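PDB 4Y7D: Alpha/beta hydrolase fold protein from Nakamurella multipartita, which probably acts as a hydrolase of the alpha/beta hydrolase fold, although its substrate is not known. Local coordinates for residues L98-G108 and D122-V133; C27-V38 and L56-V66. All blocks are in the same frame, centred on the assembly; numbering follows the deposited sequence.

Contact 1: L98-G108 and D122-V133; sequences LAAAGVLCWSG and DRVRALVSVAAV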
loop_
_atom_site.group_PDB
_atom_site.type_symbol
_atom_site.label_atom_id
_atom_site.label_comp_id
_atom_site.label_asym_id
_atom_site.label_seq_id
_atom_site.Cartn_x
_atom_site.Cartn_y
_atom_site.Cartn_z
ATOM N N LEU A 98 -13.828 7.047 -16.433
ATOM C CA LEU A 98 -13.396 5.657 -16.348
ATOM C C LEU A 98 -14.477 4.777 -15.739
ATOM O O LEU A 98 -14.941 5.044 -14.619
ATOM C CB LEU A 98 -12.103 5.601 -15.530
ATOM C CG LEU A 98 -11.397 4.291 -15.418
ATOM C CD1 LEU A 98 -10.955 3.810 -16.758
ATOM C CD2 LEU A 98 -10.208 4.481 -14.490
ATOM N N ALA A 99 -14.859 3.714 -16.471
ATOM C CA ALA A 99 -15.910 2.776 -16.003
ATOM C C ALA A 99 -15.465 1.898 -14.826
ATOM O O ALA A 99 -16.188 1.736 -13.818
ATOM C CB ALA A 99 -16.370 1.881 -17.150
ATOM N N ALA A 100 -14.220 1.454 -14.912
ATOM C CA ALA A 100 -13.698 0.481 -13.931
ATOM C C ALA A 100 -12.190 0.337 -14.060
ATOM O O ALA A 100 -11.603 0.652 -15.114
ATOM C CB ALA A 100 -14.382 -0.839 -14.125
ATOM N N ALA A 101 -11.574 -0.156 -12.993
ATOM C CA ALA A 101 -10.134 -0.295 -12.950
ATOM C C ALA A 101 -9.743 -1.429 -12.058
ATOM O O ALA A 101 -10.506 -1.860 -11.199
ATOM C CB ALA A 101 -9.482 0.984 -12.459
ATOM N N GLY A 102 -8.530 -1.921 -12.278
ATOM C CA GLY A 102 -7.949 -2.803 -11.283
ATOM C C GLY A 102 -7.608 -2.011 -10.025
ATOM O O GLY A 102 -7.553 -0.757 -10.052
ATOM N N VAL A 103 -7.423 -2.705 -8.909
ATOM C CA VAL A 103 -7.038 -2.060 -7.681
ATOM C C VAL A 103 -5.872 -2.844 -7.038
ATOM O O VAL A 103 -5.943 -4.063 -6.874
ATOM C CB VAL A 103 -8.200 -1.988 -6.683
ATOM C CG1 VAL A 103 -7.708 -1.350 -5.392
ATOM C CG2 VAL A 103 -9.358 -1.215 -7.280
ATOM N N LEU A 104 -4.812 -2.137 -6.712
ATOM C CA LEU A 104 -3.659 -2.652 -5.955
ATOM C C LEU A 104 -3.590 -1.854 -4.663
ATOM O O LEU A 104 -3.382 -0.626 -4.684
ATOM C CB LEU A 104 -2.358 -2.472 -6.698
ATOM C CG LEU A 104 -1.069 -2.807 -5.954
ATOM C CD1 LEU A 104 -1.020 -4.304 -5.716
ATOM C CD2 LEU A 104 0.158 -2.350 -6.673
ATOM N N CYS A 105 -3.671 -2.566 -3.550
ATOM C CA CYS A 105 -3.522 -1.943 -2.237
ATOM C C CYS A 105 -2.512 -2.673 -1.372
ATOM O O CYS A 105 -2.247 -3.858 -1.560
ATOM C CB CYS A 105 -4.847 -1.843 -1.533
ATOM S SG CYS A 105 -5.654 -3.386 -1.024
ATOM N N TRP A 106 -1.969 -1.941 -0.396
ATOM C CA TRP A 106 -1.045 -2.543 0.567
ATOM C C TRP A 106 -1.329 -1.933 1.901
ATOM O O TRP A 106 -1.636 -0.757 1.956
ATOM C CB TRP A 106 0.368 -2.238 0.130
ATOM C CG TRP A 106 1.518 -2.705 0.990
ATOM C CD1 TRP A 106 1.580 -3.805 1.793
ATOM C CD2 TRP A 106 2.802 -2.134 1.012
ATOM N NE1 TRP A 106 2.836 -3.948 2.329
ATOM C CE2 TRP A 106 3.608 -2.924 1.865
ATOM C CE3 TRP A 106 3.380 -1.029 0.362
ATOM C CZ2 TRP A 106 4.950 -2.629 2.111
ATOM C CZ3 TRP A 106 4.723 -0.752 0.579
ATOM C CH2 TRP A 106 5.491 -1.534 1.465
ATOM N N SER A 107 -1.297 -2.757 2.969
ATOM C CA SER A 107 -1.242 -2.269 4.353
ATOM C C SER A 107 -2.458 -1.394 4.710
ATOM O O SER A 107 -3.632 -1.825 4.526
ATOM C CB SER A 107 0.109 -1.532 4.522
ATOM O OG SER A 107 0.512 -1.470 5.885
ATOM N N GLY A 108 -2.236 -0.161 5.178
ATOM C CA GLY A 108 -3.337 0.755 5.458
ATOM C C GLY A 108 -4.146 1.220 4.242
ATOM O O GLY A 108 -5.186 1.809 4.417
ATOM N N ASP A 122 -19.051 -2.841 -9.501
ATOM C CA ASP A 122 -18.999 -2.576 -10.938
ATOM C C ASP A 122 -17.765 -1.749 -11.360
ATOM O O ASP A 122 -17.493 -1.661 -12.557
ATOM C CB ASP A 122 -20.262 -1.797 -11.382
ATOM C CG ASP A 122 -21.540 -2.640 -11.295
ATOM O OD1 ASP A 122 -21.476 -3.865 -11.073
ATOM O OD2 ASP A 122 -22.634 -2.053 -11.469
ATOM N N ARG A 123 -17.101 -1.104 -10.412
ATOM C CA ARG A 123 -15.966 -0.214 -10.680
ATOM C C ARG A 123 -14.597 -0.891 -10.476
ATOM O O ARG A 123 -13.562 -0.285 -10.784
ATOM C CB ARG A 123 -16.002 1.008 -9.769
ATOM C CG ARG A 123 -17.316 1.731 -9.687
ATOM C CD ARG A 123 -17.923 2.086 -11.015
ATOM N NE ARG A 123 -17.223 3.145 -11.770
ATOM C CZ ARG A 123 -17.360 4.468 -11.560
ATOM N NH1 ARG A 123 -18.090 4.943 -10.573
ATOM N NH2 ARG A 123 -16.718 5.322 -12.336
ATOM N N VAL A 124 -14.605 -2.129 -9.982
ATOM C CA VAL A 124 -13.385 -2.863 -9.675
ATOM C C VAL A 124 -13.271 -4.139 -10.566
ATOM O O VAL A 124 -14.059 -5.091 -10.432
ATOM C CB VAL A 124 -13.345 -3.218 -8.191
ATOM C CG1 VAL A 124 -12.112 -4.020 -7.851
ATOM C CG2 VAL A 124 -13.406 -1.969 -7.323
ATOM N N ARG A 125 -12.322 -4.117 -11.502
ATOM C CA ARG A 125 -12.074 -5.240 -12.406
ATOM C C ARG A 125 -11.422 -6.445 -11.731
ATOM O O ARG A 125 -11.688 -7.619 -12.089
ATOM C CB ARG A 125 -11.169 -4.792 -13.561
ATOM C CG ARG A 125 -11.763 -3.738 -14.487
ATOM C CD ARG A 125 -11.548 -4.063 -15.976
ATOM N NE ARG A 125 -12.188 -3.075 -16.862
ATOM C CZ ARG A 125 -13.508 -2.982 -17.105
ATOM N NH1 ARG A 125 -13.977 -2.032 -17.927
ATOM N NH2 ARG A 125 -14.379 -3.799 -16.511
ATOM N N ALA A 126 -10.541 -6.160 -10.780
ATOM C CA ALA A 126 -9.721 -7.145 -10.075
ATOM C C ALA A 126 -9.074 -6.446 -8.891
ATOM O O ALA A 126 -8.861 -5.224 -8.902
ATOM C CB ALA A 126 -8.672 -7.709 -10.997
ATOM N N LEU A 127 -8.740 -7.213 -7.863
ATOM C CA LEU A 127 -8.167 -6.696 -6.644
ATOM C C LEU A 127 -6.903 -7.490 -6.283
ATOM O O LEU A 127 -6.959 -8.688 -6.142
ATOM C CB LEU A 127 -9.206 -6.785 -5.505
ATOM C CG LEU A 127 -8.782 -6.325 -4.086
ATOM C CD1 LEU A 127 -8.304 -4.875 -4.080
ATOM C CD2 LEU A 127 -9.987 -6.562 -3.213
ATOM N N VAL A 128 -5.796 -6.788 -6.086
ATOM C CA VAL A 128 -4.603 -7.350 -5.479
ATOM C C VAL A 128 -4.374 -6.649 -4.154
ATOM O O VAL A 128 -4.168 -5.420 -4.116
ATOM C CB VAL A 128 -3.394 -7.196 -6.385
ATOM C CG1 VAL A 128 -2.128 -7.741 -5.729
ATOM C CG2 VAL A 128 -3.663 -7.934 -7.699
ATOM N N SER A 129 -4.429 -7.441 -3.092
ATOM C CA SER A 129 -4.414 -6.917 -1.738
ATOM C C SER A 129 -3.222 -7.491 -0.987
ATOM O O SER A 129 -3.190 -8.675 -0.600
ATOM C CB SER A 129 -5.701 -7.232 -1.067
ATOM O OG SER A 129 -5.704 -6.725 0.227
ATOM N N VAL A 130 -2.241 -6.629 -0.751
ATOM C CA VAL A 130 -0.941 -7.051 -0.192
ATOM C C VAL A 130 -0.930 -6.678 1.286
ATOM O O VAL A 130 -1.056 -5.495 1.622
ATOM C CB VAL A 130 0.187 -6.337 -0.922
ATOM C CG1 VAL A 130 1.562 -6.816 -0.449
ATOM C CG2 VAL A 130 0.035 -6.592 -2.434
ATOM N N ALA A 131 -0.763 -7.687 2.148
ATOM C CA ALA A 131 -0.641 -7.488 3.604
ATOM C C ALA A 131 -1.513 -6.333 4.067
ATOM O O ALA A 131 -1.031 -5.371 4.684
ATOM C CB ALA A 131 0.811 -7.274 3.983
ATOM N N ALA A 132 -2.812 -6.441 3.794
ATOM C CA ALA A 132 -3.734 -5.317 3.926
ATOM C C ALA A 132 -4.598 -5.438 5.159
ATOM O O ALA A 132 -5.115 -6.519 5.493
ATOM C CB ALA A 132 -4.605 -5.187 2.687
ATOM N N VAL A 133 -4.824 -4.300 5.802
ATOM C CA VAL A 133 -5.733 -4.256 6.906
ATOM C C VAL A 133 -7.172 -4.550 6.432
ATOM O O VAL A 133 -7.744 -3.802 5.656
ATOM C CB VAL A 133 -5.655 -2.910 7.645
ATOM C CG1 VAL A 133 -6.710 -2.813 8.737
ATOM C CG2 VAL A 133 -4.276 -2.691 8.262
HETATM O O HOH W 1 -10.842 -0.178 -17.500
HETATM O O HOH W 2 -13.189 1.114 -17.785
#

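Contact 2: C27-V38 and L56-V66; sequences CVIVGAGPPVLV and LVAEGLRAIVV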
loop_
_atom_site.group_PDB
_atom_site.type_symbol
_atom_site.label_atom_id
_atom_site.label_comp_id
_atom_site.label_asym_id
_atom_site.label_seq_id
_atom_site.Cartn_x
_atom_site.Cartn_y
_atom_site.Cartn_z
ATOM N N CYS A 27 -3.289 13.022 -7.499
ATOM C CA CYS A 27 -2.810 11.753 -7.998
ATOM C C CYS A 27 -1.690 11.933 -8.996
ATOM O O CYS A 27 -1.448 13.031 -9.477
ATOM C CB CYS A 27 -3.957 10.906 -8.551
ATOM S SG CYS A 27 -4.720 11.605 -9.981
ATOM N N VAL A 28 -0.996 10.840 -9.317
ATOM C CA VAL A 28 -0.030 10.807 -10.380
ATOM C C VAL A 28 -0.527 9.738 -11.320
ATOM O O VAL A 28 -0.870 8.633 -10.906
ATOM C CB VAL A 28 1.393 10.483 -9.865
ATOM C CG1 VAL A 28 2.406 10.425 -10.987
ATOM C CG2 VAL A 28 1.825 11.500 -8.816
ATOM N N ILE A 29 -0.479 10.088 -12.588
ATOM C CA ILE A 29 -0.997 9.299 -13.682
ATOM C C ILE A 29 0.253 8.867 -14.461
ATOM O O ILE A 29 0.969 9.715 -14.979
ATOM C CB ILE A 29 -1.861 10.204 -14.608
ATOM C CG1 ILE A 29 -3.106 10.769 -13.886
ATOM C CG2 ILE A 29 -2.256 9.491 -15.868
ATOM C CD1 ILE A 29 -4.138 9.764 -13.490
ATOM N N VAL A 30 0.523 7.561 -14.518
ATOM C CA VAL A 30 1.722 7.088 -15.163
ATOM C C VAL A 30 1.497 5.767 -15.903
ATOM O O VAL A 30 0.712 4.938 -15.473
ATOM C CB VAL A 30 2.846 6.936 -14.131
ATOM C CG1 VAL A 30 2.558 5.866 -13.091
ATOM C CG2 VAL A 30 4.148 6.624 -14.826
ATOM N N GLY A 31 2.236 5.580 -16.994
ATOM C CA GLY A 31 2.172 4.337 -17.763
ATOM C C GLY A 31 1.066 4.338 -18.816
ATOM O O GLY A 31 0.400 5.354 -19.073
ATOM N N ALA A 32 0.869 3.178 -19.425
ATOM C CA ALA A 32 -0.078 2.996 -20.523
ATOM C C ALA A 32 -0.520 1.560 -20.440
ATOM O O ALA A 32 0.258 0.679 -20.030
ATOM C CB ALA A 32 0.605 3.230 -21.870
ATOM N N GLY A 33 -1.770 1.305 -20.809
ATOM C CA GLY A 33 -2.342 -0.025 -20.650
ATOM C C GLY A 33 -3.588 0.007 -19.779
ATOM O O GLY A 33 -4.049 1.078 -19.391
ATOM N N PRO A 34 -4.113 -1.165 -19.451
ATOM C CA PRO A 34 -5.224 -1.291 -18.521
ATOM C C PRO A 34 -4.946 -0.575 -17.222
ATOM O O PRO A 34 -3.842 -0.683 -16.675
ATOM C CB PRO A 34 -5.322 -2.798 -18.297
ATOM C CG PRO A 34 -4.786 -3.385 -19.570
ATOM C CD PRO A 34 -3.643 -2.487 -19.946
ATOM N N PRO A 35 -5.914 0.216 -16.762
ATOM C CA PRO A 35 -5.664 1.025 -15.564
ATOM C C PRO A 35 -5.793 0.306 -14.253
ATOM O O PRO A 35 -6.653 -0.580 -14.090
ATOM C CB PRO A 35 -6.719 2.146 -15.679
ATOM C CG PRO A 35 -7.854 1.467 -16.369
ATOM C CD PRO A 35 -7.230 0.524 -17.384
ATOM N N VAL A 36 -4.958 0.727 -13.304
ATOM C CA VAL A 36 -4.975 0.233 -11.924
ATOM C C VAL A 36 -4.898 1.390 -10.949
ATOM O O VAL A 36 -3.976 2.210 -11.034
ATOM C CB VAL A 36 -3.753 -0.665 -11.687
ATOM C CG1 VAL A 36 -3.785 -1.251 -10.279
ATOM C CG2 VAL A 36 -3.697 -1.735 -12.756
ATOM N N LEU A 37 -5.857 1.439 -10.034
ATOM C CA LEU A 37 -5.816 2.369 -8.932
ATOM C C LEU A 37 -4.888 1.784 -7.867
ATOM O O LEU A 37 -5.052 0.648 -7.472
ATOM C CB LEU A 37 -7.186 2.571 -8.329
ATOM C CG LEU A 37 -7.278 3.400 -7.037
ATOM C CD1 LEU A 37 -7.043 4.880 -7.358
ATOM C CD2 LEU A 37 -8.588 3.118 -6.353
ATOM N N VAL A 38 -3.868 2.535 -7.485
ATOM C CA VAL A 38 -2.804 2.082 -6.550
ATOM C C VAL A 38 -2.990 2.884 -5.251
ATOM O O VAL A 38 -2.957 4.129 -5.292
ATOM C CB VAL A 38 -1.436 2.356 -7.152
ATOM C CG1 VAL A 38 -0.334 1.873 -6.230
ATOM C CG2 VAL A 38 -1.312 1.622 -8.461
ATOM N N LEU A 56 3.966 -2.489 -12.330
ATOM C CA LEU A 56 2.791 -2.456 -13.180
ATOM C C LEU A 56 3.094 -1.724 -14.472
ATOM O O LEU A 56 2.783 -2.202 -15.590
ATOM C CB LEU A 56 1.634 -1.763 -12.445
ATOM C CG LEU A 56 1.022 -2.537 -11.277
ATOM C CD1 LEU A 56 0.004 -1.660 -10.549
ATOM C CD2 LEU A 56 0.359 -3.848 -11.651
ATOM N N VAL A 57 3.764 -0.591 -14.338
ATOM C CA VAL A 57 4.114 0.212 -15.510
ATOM C C VAL A 57 5.022 -0.609 -16.423
ATOM O O VAL A 57 4.852 -0.672 -17.680
ATOM C CB VAL A 57 4.774 1.529 -15.062
ATOM C CG1 VAL A 57 5.355 2.242 -16.278
ATOM C CG2 VAL A 57 3.776 2.426 -14.264
ATOM N N ALA A 58 5.955 -1.339 -15.798
ATOM C CA ALA A 58 6.848 -2.186 -16.558
ATOM C C ALA A 58 6.128 -3.343 -17.278
ATOM O O ALA A 58 6.578 -3.830 -18.319
ATOM C CB ALA A 58 7.930 -2.723 -15.615
ATOM N N GLU A 59 5.040 -3.810 -16.705
ATOM C CA GLU A 59 4.198 -4.849 -17.266
ATOM C C GLU A 59 3.161 -4.325 -18.272
ATOM O O GLU A 59 2.291 -5.084 -18.738
ATOM C CB GLU A 59 3.458 -5.579 -16.136
ATOM C CG GLU A 59 4.359 -6.486 -15.312
ATOM C CD GLU A 59 4.436 -7.923 -15.833
ATOM O OE1 GLU A 59 3.816 -8.254 -16.849
ATOM O OE2 GLU A 59 5.045 -8.776 -15.143
ATOM N N GLY A 60 3.221 -3.048 -18.624
ATOM C CA GLY A 60 2.261 -2.547 -19.619
ATOM C C GLY A 60 0.860 -2.264 -19.076
ATOM O O GLY A 60 -0.154 -2.446 -19.798
ATOM N N LEU A 61 0.777 -1.820 -17.823
ATOM C CA LEU A 61 -0.464 -1.283 -17.270
ATOM C C LEU A 61 -0.257 0.198 -16.922
ATOM O O LEU A 61 0.898 0.679 -16.827
ATOM C CB LEU A 61 -0.916 -2.080 -16.032
ATOM C CG LEU A 61 -1.308 -3.552 -16.321
ATOM C CD1 LEU A 61 -0.103 -4.460 -16.180
ATOM C CD2 LEU A 61 -2.376 -4.007 -15.331
ATOM N N ARG A 62 -1.364 0.945 -16.758
ATOM C CA ARG A 62 -1.265 2.322 -16.360
ATOM C C ARG A 62 -1.690 2.405 -14.924
ATOM O O ARG A 62 -2.560 1.650 -14.498
ATOM C CB ARG A 62 -2.022 3.305 -17.278
ATOM C CG ARG A 62 -3.478 3.550 -17.039
ATOM C CD ARG A 62 -4.021 4.524 -18.126
ATOM N NE ARG A 62 -5.486 4.764 -18.144
ATOM C CZ ARG A 62 -6.123 5.751 -17.471
ATOM N NH1 ARG A 62 -5.468 6.596 -16.685
ATOM N NH2 ARG A 62 -7.440 5.914 -17.606
ATOM N N ALA A 63 -1.046 3.272 -14.149
ATOM C CA ALA A 63 -1.390 3.417 -12.730
ATOM C C ALA A 63 -1.981 4.791 -12.421
ATOM O O ALA A 63 -1.556 5.810 -12.993
ATOM C CB ALA A 63 -0.163 3.180 -11.905
ATOM N N ILE A 64 -2.965 4.802 -11.525
ATOM C CA ILE A 64 -3.574 5.976 -10.999
ATOM C C ILE A 64 -3.188 5.943 -9.518
ATOM O O ILE A 64 -3.737 5.173 -8.765
ATOM C CB ILE A 64 -5.117 5.959 -11.216
ATOM C CG1 ILE A 64 -5.439 5.906 -12.719
ATOM C CG2 ILE A 64 -5.787 7.167 -10.551
ATOM C CD1 ILE A 64 -6.813 5.356 -13.022
ATOM N N VAL A 65 -2.209 6.756 -9.133
ATOM C CA VAL A 65 -1.611 6.633 -7.788
ATOM C C VAL A 65 -2.112 7.809 -6.972
ATOM O O VAL A 65 -1.752 8.960 -7.283
ATOM C CB VAL A 65 -0.079 6.756 -7.893
ATOM C CG1 VAL A 65 0.562 6.734 -6.508
ATOM C CG2 VAL A 65 0.509 5.749 -8.890
ATOM N N VAL A 66 -3.000 7.549 -6.012
ATOM C CA VAL A 66 -3.580 8.635 -5.233
ATOM C C VAL A 66 -2.741 9.014 -4.045
ATOM O O VAL A 66 -1.977 8.187 -3.545
ATOM C CB VAL A 66 -4.975 8.255 -4.657
ATOM C CG1 VAL A 66 -6.009 8.329 -5.763
ATOM C CG2 VAL A 66 -4.964 6.879 -3.999
HETATM O O HOH W 3 3.011 0.907 -19.010
HETATM O O HOH W 4 -5.837 2.870 -20.161
HETATM O O HOH W 5 -1.362 5.522 -3.497
#

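Contact 1: L98-G108 and D122-V133
Strands 101-106 and 126-130 run parallel, their axes 4.8 Å apart and only 9° from each other, joined by backbone bonds that alternate along the ladder, such as Val128 N to Val103 O and Cys105 N to Val128 O. Just ahead of it, the chain of Arg123 bends twice and presents the edge of its guanidinium to two consecutive carbonyls. NE donates to Ala99 O at 2.7 Å and NH2 to Leu98 O at 2.9 Å, both oxygens lying in or near the plane of the group, and NH2 also forms a salt bridge with Asp94. A leucine in its place would probably leave the Leu98 and Ala99 carbonyls without these donors, and Asp94 without its charge mate. Within the ladder, Leu104 CD1 packs on Val128 CG1 at 3.6 Å, while on the other face Val103 CG1 meets Leu127 CD1 at 3.8 Å. With CG of Trp106 anti to the backbone N (chi1 178°), the indole turns its CD1 edge to Val130 O, 3.1 Å away and in the ring plane. Beyond it Ser107 takes a positive phi (60°), and its backbone receives Val133 N at O and gives its own N to Val130 O. This sharp turn after a strand is consistent with the nucleophile elbow of the fold, and Ser107 OG is hydrogen-bonded to His278 NE2. Helix 110-119, the crossover of this beta-alpha-beta unit, covers the face of Val103, Cys105 and Val124; helix 46-58 covers that of Leu104 and Trp106.

Contact 2: C27-V38 and L56-V66
Arg62 lies across Pro35, whose CB sits over one face of the guanidinium, 3.7 Å above its plane and offset toward the rim. CB of the arginine rests 3.6 Å from Gly31 C. Its CG stands between the backbone N and the carbonyl carbon (chi1 85°), and from there the chain runs extended, which carries CG and CD past Gly33 O and NE to a water. That water, in the guanidinium plane, accepts from NE and donates to Gly33 O, so the arginine is tied to the turn at 31-34 by packing and through a water-mediated bridge. On the same face the side chains of Ile29 and Ile64 lie alongside each other, CD1 of the first 4.1 Å from CG1 of the second, and Leu37 CD1 touches Val66 CG1. Strand 62-66 lies between two strands of the other segment within one sheet: antiparallel to 27-31 (166°) and parallel to 35-38 (25°). The beta-alpha-beta crossover through helix 46-58 sets strands 35-39 and 62-66 side by side in a sheet of order 1-2-4-3-5-6-7-8, that of the alpha/beta hydrolase fold. Val30 N and O pair with Ala63 O and N, while Val36 N donates to Arg62 O and Val36 O accepts from Ile64 N. The opposite face meets the end of the crossover helix. The side chains of Val36 and Leu56 cross at about a right angle, CG1 lying 3.8 Å from CD1, and Val36 CG2 reaches Leu61 CD2 at 3.7 Å; those of Val30 and Val57 cross likewise. Gly60, of positive phi, is the C-prime residue of the Schellman motif that ends this helix, and its O takes a close approach from Gly33 CA (3.4 Å). At the far end the bond from Val66 N to Val38 O is weak, and a water donates to both Val38 O and Val66 O.

The two contacts belong to one mixed sheet, with centres about 12 Å apart, and follow each other along the chain, contact 2 closing before contact 1 opens. They join where strands 35-39 and 101-106 lie side by side: Leu37 N and O probably bond to Gly102 O and Leu104 N. Packing of Leu98 CD2 on Ile64 CD1 adds a side-chain link. Each contact closes a beta-alpha-beta unit, over helix 46-58 in contact 2 and helix 110-119 in contact 1. With strand 23-31 antiparallel to 62-66, contact 2 builds the sheet toward its antiparallel margin, whereas contact 1 forms its parallel middle and carries the turn at Ser107, the probable nucleophile position.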